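Local structure of type II secretion system protein F (Vibrio cholerae, 3C1Q) at residues R80-A85 against D93-R98; T18-T23 against R36-Q41; R48-A53 against G69-V74. The protein is an inner-membrane component of the type II secretion system, probably required for the energy-dependent secretion of proteins such as toxins and proteases from the periplasm. All coordinates share one frame; numbering follows the deposited sequence.

Contact 1: residues R80-A85 against D93-R98; sequences RSMVAA and DSVLER. With CA (calcium ion), chain G.
Val95 pushes one methyl branch against the backbone turn and side-chain root of Met82, a selenomethionine here, and this apolar meeting carries most of the contact. Val95 CG1, anti to its own backbone N (chi1 171°), lies 3.8 Å from Met82 CB. The same methyl comes within 3.1 Å of Met82 O, so it seats tightly against the peptide as well as the side chain. Beyond CB the Met82 chain bends twice, which brings its terminal CE back to 3.9 Å from Val95 CG1. Val95 CG1 also nears the backbone N of Val83, whose side chain packs on Leu64 and Ser65 of helix 64-68 and on Leu92 and Leu99 of helix 92-121.

Arg98 adds a looser, peripheral touch: Met82 CE lies at the edge of its guanidinium, near the plane, 4.5 Å from Arg98 NH2.

The ionic part belongs to Glu97, which does not touch segment 80-85. Its OE2 binds the calcium ion at 2.3 Å, and three waters fill further places on the metal. Asp101 of the same chain and Glu43 of the second subunit also bind the ion, while Glu97 OE1 is held by Gln26.

The two segments approach to 8.9 Å between axes with directions 157° apart, a near-antiparallel helical hairpin whose second arm carries an intersubunit calcium site on another face.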
loop_
_atom_site.group_PDB
_atom_site.type_symbol
_atom_site.label_atom_id
_atom_site.label_comp_id
_atom_site.label_asym_id
_atom_site.label_seq_id
_atom_site.Cartn_x
_atom_site.Cartn_y
_atom_site.Cartn_z
ATOM N N ARG B 80 -5.789 -2.244 -18.763
ATOM C CA ARG B 80 -5.568 -3.603 -19.244
ATOM C C ARG B 80 -4.527 -3.632 -20.347
ATOM O O ARG B 80 -3.731 -4.579 -20.436
ATOM C CB ARG B 80 -6.894 -4.235 -19.688
ATOM C CG ARG B 80 -7.860 -4.348 -18.546
ATOM C CD ARG B 80 -9.110 -5.108 -18.866
ATOM N NE ARG B 80 -10.047 -4.265 -19.572
ATOM C CZ ARG B 80 -10.242 -4.291 -20.876
ATOM N NH1 ARG B 80 -9.602 -5.164 -21.638
ATOM N NH2 ARG B 80 -11.108 -3.454 -21.415
ATOM N N SER B 81 -4.496 -2.569 -21.153
ATOM C CA SER B 81 -3.475 -2.427 -22.187
ATOM C C SER B 81 -2.078 -2.319 -21.600
ATOM O O SER B 81 -1.152 -2.947 -22.109
ATOM C CB SER B 81 -3.765 -1.211 -23.059
ATOM O OG SER B 81 -4.837 -1.493 -23.937
HETATM N N MSE B 82 -1.946 -1.542 -20.528
HETATM C CA MSE B 82 -0.665 -1.370 -19.839
HETATM C C MSE B 82 -0.172 -2.727 -19.273
HETATM O O MSE B 82 0.971 -3.116 -19.473
HETATM C CB MSE B 82 -0.773 -0.293 -18.728
HETATM C CG MSE B 82 -0.920 1.199 -19.214
HETATM SE SE MSE B 82 0.418 1.673 -20.512
HETATM C CE MSE B 82 2.031 1.175 -19.534
ATOM N N VAL B 83 -1.055 -3.449 -18.593
ATOM C CA VAL B 83 -0.744 -4.772 -18.048
ATOM C C VAL B 83 -0.282 -5.724 -19.161
ATOM O O VAL B 83 0.752 -6.389 -19.030
ATOM C CB VAL B 83 -1.952 -5.373 -17.291
ATOM C CG1 VAL B 83 -1.640 -6.765 -16.785
ATOM C CG2 VAL B 83 -2.344 -4.465 -16.105
ATOM N N ALA B 84 -1.049 -5.788 -20.243
ATOM C CA ALA B 84 -0.668 -6.567 -21.428
ATOM C C ALA B 84 0.738 -6.238 -21.912
ATOM O O ALA B 84 1.517 -7.149 -22.191
ATOM C CB ALA B 84 -1.673 -6.356 -22.585
ATOM N N ALA B 85 1.059 -4.948 -22.042
ATOM C CA ALA B 85 2.409 -4.547 -22.494
ATOM C C ALA B 85 3.472 -5.058 -21.529
ATOM O O ALA B 85 4.492 -5.572 -21.963
ATOM C CB ALA B 85 2.518 -3.004 -22.678
ATOM N N ASP B 93 6.270 -5.835 -13.469
ATOM C CA ASP B 93 6.609 -5.190 -12.211
ATOM C C ASP B 93 6.621 -3.655 -12.319
ATOM O O ASP B 93 5.964 -2.973 -11.541
ATOM C CB ASP B 93 7.912 -5.746 -11.629
ATOM C CG ASP B 93 9.137 -5.522 -12.507
ATOM O OD1 ASP B 93 9.040 -5.416 -13.749
ATOM O OD2 ASP B 93 10.237 -5.474 -11.916
ATOM N N SER B 94 7.324 -3.121 -13.310
ATOM C CA SER B 94 7.426 -1.659 -13.452
ATOM C C SER B 94 6.143 -1.031 -14.009
ATOM O O SER B 94 5.830 0.105 -13.667
ATOM C CB SER B 94 8.625 -1.267 -14.317
ATOM O OG SER B 94 8.657 -1.994 -15.516
ATOM N N VAL B 95 5.441 -1.743 -14.885
ATOM C CA VAL B 95 4.142 -1.284 -15.387
ATOM C C VAL B 95 3.134 -1.197 -14.241
ATOM O O VAL B 95 2.421 -0.194 -14.122
ATOM C CB VAL B 95 3.616 -2.141 -16.553
ATOM C CG1 VAL B 95 2.166 -1.767 -16.908
ATOM C CG2 VAL B 95 4.510 -1.970 -17.795
ATOM N N LEU B 96 3.113 -2.205 -13.361
ATOM C CA LEU B 96 2.237 -2.138 -12.189
ATOM C C LEU B 96 2.584 -0.941 -11.308
ATOM O O LEU B 96 1.688 -0.250 -10.805
ATOM C CB LEU B 96 2.251 -3.447 -11.383
ATOM C CG LEU B 96 1.502 -4.615 -12.007
ATOM C CD1 LEU B 96 1.725 -5.873 -11.189
ATOM C CD2 LEU B 96 -0.008 -4.302 -12.146
ATOM N N GLU B 97 3.870 -0.696 -11.104
ATOM C CA GLU B 97 4.296 0.469 -10.317
ATOM C C GLU B 97 3.710 1.745 -10.921
ATOM O O GLU B 97 3.172 2.601 -10.203
ATOM C CB GLU B 97 5.822 0.572 -10.265
ATOM C CG GLU B 97 6.343 1.782 -9.479
ATOM C CD GLU B 97 5.825 1.828 -8.057
ATOM O OE1 GLU B 97 5.708 0.740 -7.415
ATOM O OE2 GLU B 97 5.527 2.950 -7.581
ATOM N N ARG B 98 3.839 1.894 -12.236
ATOM C CA ARG B 98 3.296 3.084 -12.911
ATOM C C ARG B 98 1.780 3.170 -12.792
ATOM O O ARG B 98 1.229 4.270 -12.608
ATOM C CB ARG B 98 3.731 3.135 -14.363
ATOM C CG ARG B 98 5.222 3.455 -14.515
ATOM C CD ARG B 98 5.526 4.103 -15.849
ATOM N NE ARG B 98 5.485 3.132 -16.930
ATOM C CZ ARG B 98 6.436 2.226 -17.159
ATOM N NH1 ARG B 98 7.522 2.155 -16.388
ATOM N NH2 ARG B 98 6.306 1.392 -18.169
HETATM CA CA CA G . 6.302 5.084 -7.532
HETATM O O HOH W 1 8.338 4.111 -6.550
HETATM O O HOH W 2 7.924 5.027 -9.419
HETATM O O HOH W 3 5.687 5.161 -5.234
#

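Contact 2: residues T18-T23 against R36-Q41; sequences TRQLAT and RAVAEQ
With CG anti to its carbonyl carbon (chi1 -64°) and the chain straight beyond it (chi2 179°), Gln20 sends its amide obliquely across Val38 of helix 31-40 and up to the side chain of Gln41. Val38 meets it with both branches: CG2 packs against Gln20 CB at 3.9 Å, and CG1 lies beside Gln20 OE1. The CG2 methyl of Val38 also sits over the backbone of Leu21, 3.9 Å from Leu21 N.

The two glutamine amides come close without bonding. Gln20 NE2 is 3.4 Å from Gln41 OE1, but the angle is poor and the planes stand 80° apart. Two waters provide the polar link instead. Water 5 donates to Gln20 OE1 (2.7 Å) and to Val38 O (2.9 Å); water 4 accepts from Gln20 NE2 and donates to Gln41 O. Both ends of the Gln20 amide are thereby engaged, which should fix its rotation.

The second subunit supplies further partners: its Thr23 OG1 bonds Gln20 NE2, and its Thr23 O bonds Gln41 NE2. The chemistry thus implies that this buried amide is satisfied through water and the dimer partner, and that packing of helix 11-26 on helix 31-40 is probably linked to the homodimer interface.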
loop_
_atom_site.group_PDB
_atom_site.type_symbol
_atom_site.label_atom_id
_atom_site.label_comp_id
_atom_site.label_asym_id
_atom_site.label_seq_id
_atom_site.Cartn_x
_atom_site.Cartn_y
_atom_site.Cartn_z
ATOM N N THR B 18 -4.292 -1.602 -6.578
ATOM C CA THR B 18 -3.211 -1.468 -7.570
ATOM C C THR B 18 -1.853 -1.271 -6.868
ATOM O O THR B 18 -0.848 -1.886 -7.243
ATOM C CB THR B 18 -3.511 -0.343 -8.597
ATOM O OG1 THR B 18 -4.779 -0.596 -9.235
ATOM C CG2 THR B 18 -2.443 -0.283 -9.651
ATOM N N ARG B 19 -1.854 -0.464 -5.812
ATOM C CA ARG B 19 -0.644 -0.272 -4.998
ATOM C C ARG B 19 -0.219 -1.568 -4.328
ATOM O O ARG B 19 0.943 -1.943 -4.383
ATOM C CB ARG B 19 -0.838 0.829 -3.965
ATOM C CG ARG B 19 0.371 1.021 -3.023
ATOM C CD ARG B 19 1.618 1.375 -3.765
ATOM N NE ARG B 19 1.516 2.704 -4.386
ATOM C CZ ARG B 19 2.369 3.147 -5.310
ATOM N NH1 ARG B 19 3.359 2.365 -5.723
ATOM N NH2 ARG B 19 2.234 4.362 -5.825
ATOM N N GLN B 20 -1.167 -2.291 -3.746
ATOM C CA GLN B 20 -0.846 -3.560 -3.094
ATOM C C GLN B 20 -0.284 -4.563 -4.098
ATOM O O GLN B 20 0.741 -5.195 -3.836
ATOM C CB GLN B 20 -2.071 -4.143 -2.396
ATOM C CG GLN B 20 -2.588 -3.290 -1.243
ATOM C CD GLN B 20 -3.813 -3.878 -0.590
ATOM O OE1 GLN B 20 -4.840 -4.087 -1.247
ATOM N NE2 GLN B 20 -3.715 -4.167 0.715
ATOM N N LEU B 21 -0.931 -4.699 -5.253
ATOM C CA LEU B 21 -0.439 -5.661 -6.249
ATOM C C LEU B 21 0.961 -5.238 -6.737
ATOM O O LEU B 21 1.859 -6.064 -6.865
ATOM C CB LEU B 21 -1.423 -5.800 -7.406
ATOM C CG LEU B 21 -1.115 -6.847 -8.447
ATOM C CD1 LEU B 21 -1.126 -8.273 -7.823
ATOM C CD2 LEU B 21 -2.119 -6.725 -9.615
ATOM N N ALA B 22 1.166 -3.946 -6.981
ATOM C CA ALA B 22 2.474 -3.465 -7.414
ATOM C C ALA B 22 3.566 -3.749 -6.381
ATOM O O ALA B 22 4.672 -4.162 -6.723
ATOM C CB ALA B 22 2.425 -1.977 -7.705
ATOM N N THR B 23 3.243 -3.526 -5.113
ATOM C CA THR B 23 4.181 -3.701 -4.020
ATOM C C THR B 23 4.626 -5.149 -3.886
ATOM O O THR B 23 5.818 -5.455 -3.716
ATOM C CB THR B 23 3.558 -3.177 -2.698
ATOM O OG1 THR B 23 3.254 -1.777 -2.863
ATOM C CG2 THR B 23 4.500 -3.341 -1.539
ATOM N N ARG B 36 -3.527 -13.594 -4.334
ATOM C CA ARG B 36 -4.096 -14.193 -3.124
ATOM C C ARG B 36 -4.037 -13.225 -1.939
ATOM O O ARG B 36 -5.025 -13.028 -1.248
ATOM C CB ARG B 36 -3.383 -15.489 -2.761
ATOM C CG ARG B 36 -4.014 -16.214 -1.560
ATOM C CD ARG B 36 -3.107 -17.253 -0.968
ATOM N NE ARG B 36 -3.171 -18.535 -1.667
ATOM C CZ ARG B 36 -3.857 -19.610 -1.256
ATOM N NH1 ARG B 36 -4.597 -19.587 -0.145
ATOM N NH2 ARG B 36 -3.820 -20.728 -1.969
ATOM N N ALA B 37 -2.864 -12.644 -1.694
ATOM C CA ALA B 37 -2.680 -11.694 -0.613
ATOM C C ALA B 37 -3.613 -10.494 -0.735
ATOM O O ALA B 37 -4.263 -10.117 0.248
ATOM C CB ALA B 37 -1.198 -11.231 -0.555
ATOM N N VAL B 38 -3.713 -9.893 -1.920
ATOM C CA VAL B 38 -4.569 -8.704 -2.068
ATOM C C VAL B 38 -6.050 -9.085 -1.775
ATOM O O VAL B 38 -6.770 -8.354 -1.066
ATOM C CB VAL B 38 -4.397 -8.000 -3.466
ATOM C CG1 VAL B 38 -5.223 -6.720 -3.525
ATOM C CG2 VAL B 38 -2.909 -7.692 -3.741
ATOM N N ALA B 39 -6.465 -10.257 -2.244
ATOM C CA ALA B 39 -7.794 -10.788 -1.960
ATOM C C ALA B 39 -8.047 -10.955 -0.462
ATOM O O ALA B 39 -9.057 -10.482 0.057
ATOM C CB ALA B 39 -8.009 -12.143 -2.663
ATOM N N GLU B 40 -7.131 -11.644 0.213
ATOM C CA GLU B 40 -7.250 -11.938 1.646
ATOM C C GLU B 40 -7.326 -10.677 2.481
ATOM O O GLU B 40 -7.907 -10.691 3.559
ATOM C CB GLU B 40 -6.020 -12.699 2.128
ATOM C CG GLU B 40 -5.880 -14.116 1.622
ATOM C CD GLU B 40 -4.507 -14.717 1.931
ATOM O OE1 GLU B 40 -3.535 -13.959 2.155
ATOM O OE2 GLU B 40 -4.397 -15.963 1.941
ATOM N N GLN B 41 -6.678 -9.617 1.997
ATOM C CA GLN B 41 -6.594 -8.355 2.722
ATOM C C GLN B 41 -7.728 -7.362 2.425
ATOM O O GLN B 41 -7.772 -6.289 3.000
ATOM C CB GLN B 41 -5.230 -7.699 2.473
ATOM C CG GLN B 41 -4.064 -8.527 3.014
ATOM C CD GLN B 41 -2.725 -7.957 2.642
ATOM O OE1 GLN B 41 -2.569 -6.737 2.541
ATOM N NE2 GLN B 41 -1.744 -8.832 2.419
HETATM O O HOH W 4 -6.322 -3.930 2.612
HETATM O O HOH W 5 -6.936 -5.509 -0.449
#

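Contact 3: residues R48-A53 against G69-V74; sequences RTMLVA and GDYPHV
Val74 N donates to Tyr71 O at 3.0 Å, closing a beta turn over Pro72 and His73 that presents the Tyr71 and Val74 side chains together to Met50 of helix 45-59. The turn angles are close to those of type I.

Met50, a selenomethionine here, lies across one face of the Tyr71 ring. Its CG stands over the centre of the ring, 3.5 Å from the centroid and only 1° off the normal, a CH-pi contact of nearly ideal alignment. The selenium follows farther along the same face, 4.1 Å from the centroid and 27° off the normal, and makes a Met-aromatic contact. Met50 is extended as far as selenium, with CG anti to the backbone N (chi1 173°), and then bends at chi3, turning CE toward Val74. The tips of the two side chains meet there, with Met50 SE 4.0 Å from Val74 CG2.

One helical turn on, Ala53 CB touches the phenolic OH of Tyr71 at 3.4 Å, so segment 48-53 meets Tyr71 along one ring face and at its hydroxyl. Phe75 and Ile17 also pack on Met50, and Ile9 on Val74. A salt bridge from Asp70 to Lys57 adds a second tie between loop and helix.

Between the two segments themselves, cohesion probably rests on dispersion and on the polarisable chalcogen (sulfur in the natural methionine) over the ring, rather than on directed polar bonds.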
loop_
_atom_site.group_PDB
_atom_site.type_symbol
_atom_site.label_atom_id
_atom_site.label_comp_id
_atom_site.label_asym_id
_atom_site.label_seq_id
_atom_site.Cartn_x
_atom_site.Cartn_y
_atom_site.Cartn_z
ATOM N N ARG B 48 -12.880 -8.717 -3.093
ATOM C CA ARG B 48 -12.309 -10.026 -2.763
ATOM C C ARG B 48 -12.724 -11.085 -3.790
ATOM O O ARG B 48 -11.895 -11.821 -4.330
ATOM C CB ARG B 48 -12.710 -10.456 -1.350
ATOM C CG ARG B 48 -12.049 -11.759 -0.913
ATOM C CD ARG B 48 -12.220 -12.004 0.578
ATOM N NE ARG B 48 -13.631 -12.041 0.933
ATOM C CZ ARG B 48 -14.314 -11.085 1.577
ATOM N NH1 ARG B 48 -13.744 -9.943 1.983
ATOM N NH2 ARG B 48 -15.606 -11.284 1.821
ATOM N N THR B 49 -14.006 -11.133 -4.093
ATOM C CA THR B 49 -14.515 -12.083 -5.078
ATOM C C THR B 49 -13.822 -11.942 -6.423
ATOM O O THR B 49 -13.438 -12.935 -7.050
ATOM C CB THR B 49 -16.015 -11.833 -5.283
ATOM O OG1 THR B 49 -16.677 -12.138 -4.060
ATOM C CG2 THR B 49 -16.565 -12.694 -6.388
HETATM N N MSE B 50 -13.701 -10.700 -6.870
HETATM C CA MSE B 50 -13.076 -10.392 -8.148
HETATM C C MSE B 50 -11.637 -10.852 -8.150
HETATM O O MSE B 50 -11.212 -11.508 -9.089
HETATM C CB MSE B 50 -13.127 -8.888 -8.412
HETATM C CG MSE B 50 -12.355 -8.430 -9.627
HETATM SE SE MSE B 50 -12.611 -6.511 -9.862
HETATM C CE MSE B 50 -11.492 -5.875 -8.371
ATOM N N LEU B 51 -10.902 -10.538 -7.089
ATOM C CA LEU B 51 -9.474 -10.898 -7.015
ATOM C C LEU B 51 -9.242 -12.407 -6.916
ATOM O O LEU B 51 -8.304 -12.941 -7.520
ATOM C CB LEU B 51 -8.793 -10.146 -5.877
ATOM C CG LEU B 51 -8.698 -8.638 -6.151
ATOM C CD1 LEU B 51 -8.235 -7.903 -4.907
ATOM C CD2 LEU B 51 -7.792 -8.349 -7.349
ATOM N N VAL B 52 -10.115 -13.109 -6.206
ATOM C CA VAL B 52 -10.008 -14.560 -6.121
ATOM C C VAL B 52 -10.260 -15.168 -7.508
ATOM O O VAL B 52 -9.551 -16.091 -7.931
ATOM C CB VAL B 52 -10.980 -15.110 -5.046
ATOM C CG1 VAL B 52 -11.112 -16.633 -5.112
ATOM C CG2 VAL B 52 -10.496 -14.705 -3.658
ATOM N N ALA B 53 -11.248 -14.635 -8.218
ATOM C CA ALA B 53 -11.595 -15.114 -9.548
ATOM C C ALA B 53 -10.453 -14.864 -10.534
ATOM O O ALA B 53 -10.101 -15.732 -11.310
ATOM C CB ALA B 53 -12.902 -14.444 -10.044
ATOM N N GLY B 69 -10.073 -8.456 -18.109
ATOM C CA GLY B 69 -11.090 -8.154 -19.095
ATOM C C GLY B 69 -12.485 -8.617 -18.723
ATOM O O GLY B 69 -13.460 -8.172 -19.322
ATOM N N ASP B 70 -12.584 -9.522 -17.751
ATOM C CA ASP B 70 -13.881 -9.875 -17.171
ATOM C C ASP B 70 -14.481 -8.762 -16.274
ATOM O O ASP B 70 -15.647 -8.846 -15.888
ATOM C CB ASP B 70 -13.779 -11.198 -16.409
ATOM C CG ASP B 70 -13.485 -12.393 -17.322
ATOM O OD1 ASP B 70 -13.528 -12.248 -18.557
ATOM O OD2 ASP B 70 -13.191 -13.485 -16.794
ATOM N N TYR B 71 -13.705 -7.728 -15.952
ATOM C CA TYR B 71 -14.182 -6.603 -15.134
ATOM C C TYR B 71 -13.773 -5.271 -15.768
ATOM O O TYR B 71 -13.019 -4.499 -15.163
ATOM C CB TYR B 71 -13.614 -6.694 -13.707
ATOM C CG TYR B 71 -13.837 -8.034 -13.081
ATOM C CD1 TYR B 71 -14.971 -8.306 -12.336
ATOM C CD2 TYR B 71 -12.914 -9.057 -13.281
ATOM C CE1 TYR B 71 -15.179 -9.566 -11.804
ATOM C CE2 TYR B 71 -13.103 -10.299 -12.748
ATOM C CZ TYR B 71 -14.240 -10.558 -12.022
ATOM O OH TYR B 71 -14.403 -11.818 -11.506
ATOM N N PRO B 72 -14.290 -4.985 -16.977
ATOM C CA PRO B 72 -13.920 -3.796 -17.747
ATOM C C PRO B 72 -14.474 -2.511 -17.125
ATOM O O PRO B 72 -13.977 -1.419 -17.411
ATOM C CB PRO B 72 -14.544 -4.068 -19.118
ATOM C CG PRO B 72 -15.733 -4.899 -18.826
ATOM C CD PRO B 72 -15.316 -5.781 -17.677
ATOM N N HIS B 73 -15.491 -2.667 -16.281
ATOM C CA HIS B 73 -16.031 -1.608 -15.436
ATOM C C HIS B 73 -15.115 -1.205 -14.259
ATOM O O HIS B 73 -15.324 -0.163 -13.642
ATOM C CB HIS B 73 -17.432 -2.024 -14.943
ATOM C CG HIS B 73 -17.434 -3.234 -14.054
ATOM N ND1 HIS B 73 -16.819 -4.423 -14.396
ATOM C CD2 HIS B 73 -17.993 -3.436 -12.836
ATOM C CE1 HIS B 73 -16.979 -5.292 -13.418
ATOM N NE2 HIS B 73 -17.684 -4.720 -12.459
ATOM N N VAL B 74 -14.094 -2.015 -13.973
ATOM C CA VAL B 74 -13.124 -1.721 -12.916
ATOM C C VAL B 74 -11.768 -1.403 -13.511
ATOM O O VAL B 74 -11.123 -0.439 -13.103
ATOM C CB VAL B 74 -12.987 -2.906 -11.934
ATOM C CG1 VAL B 74 -11.837 -2.670 -10.965
ATOM C CG2 VAL B 74 -14.305 -3.129 -11.202
#

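The three contacts follow one another along the chain within the helical first cytoplasmic domain of the protein. Contacts 2 and 3 have centres about 13 Å apart and share the seam between helices 31-40 and 45-59, where Val38 CG1 meets Leu51 CD1 at 3.5 Å. Contact 1 lies about 15 Å, centre to centre, from contact 2, and the two join at the calcium site: Arg19 NH1 forms a salt bridge with Glu97 OE2 at 2.9 Å. The side chain of Gln41 in contact 2 lies about 7 Å from a bound calcium ion. Contact 3, about 17 Å from contact 1 between centres, lies away from the known sites; Arg80 CD packs on Gly69 N, linking loop 69-74 to helix 77-89.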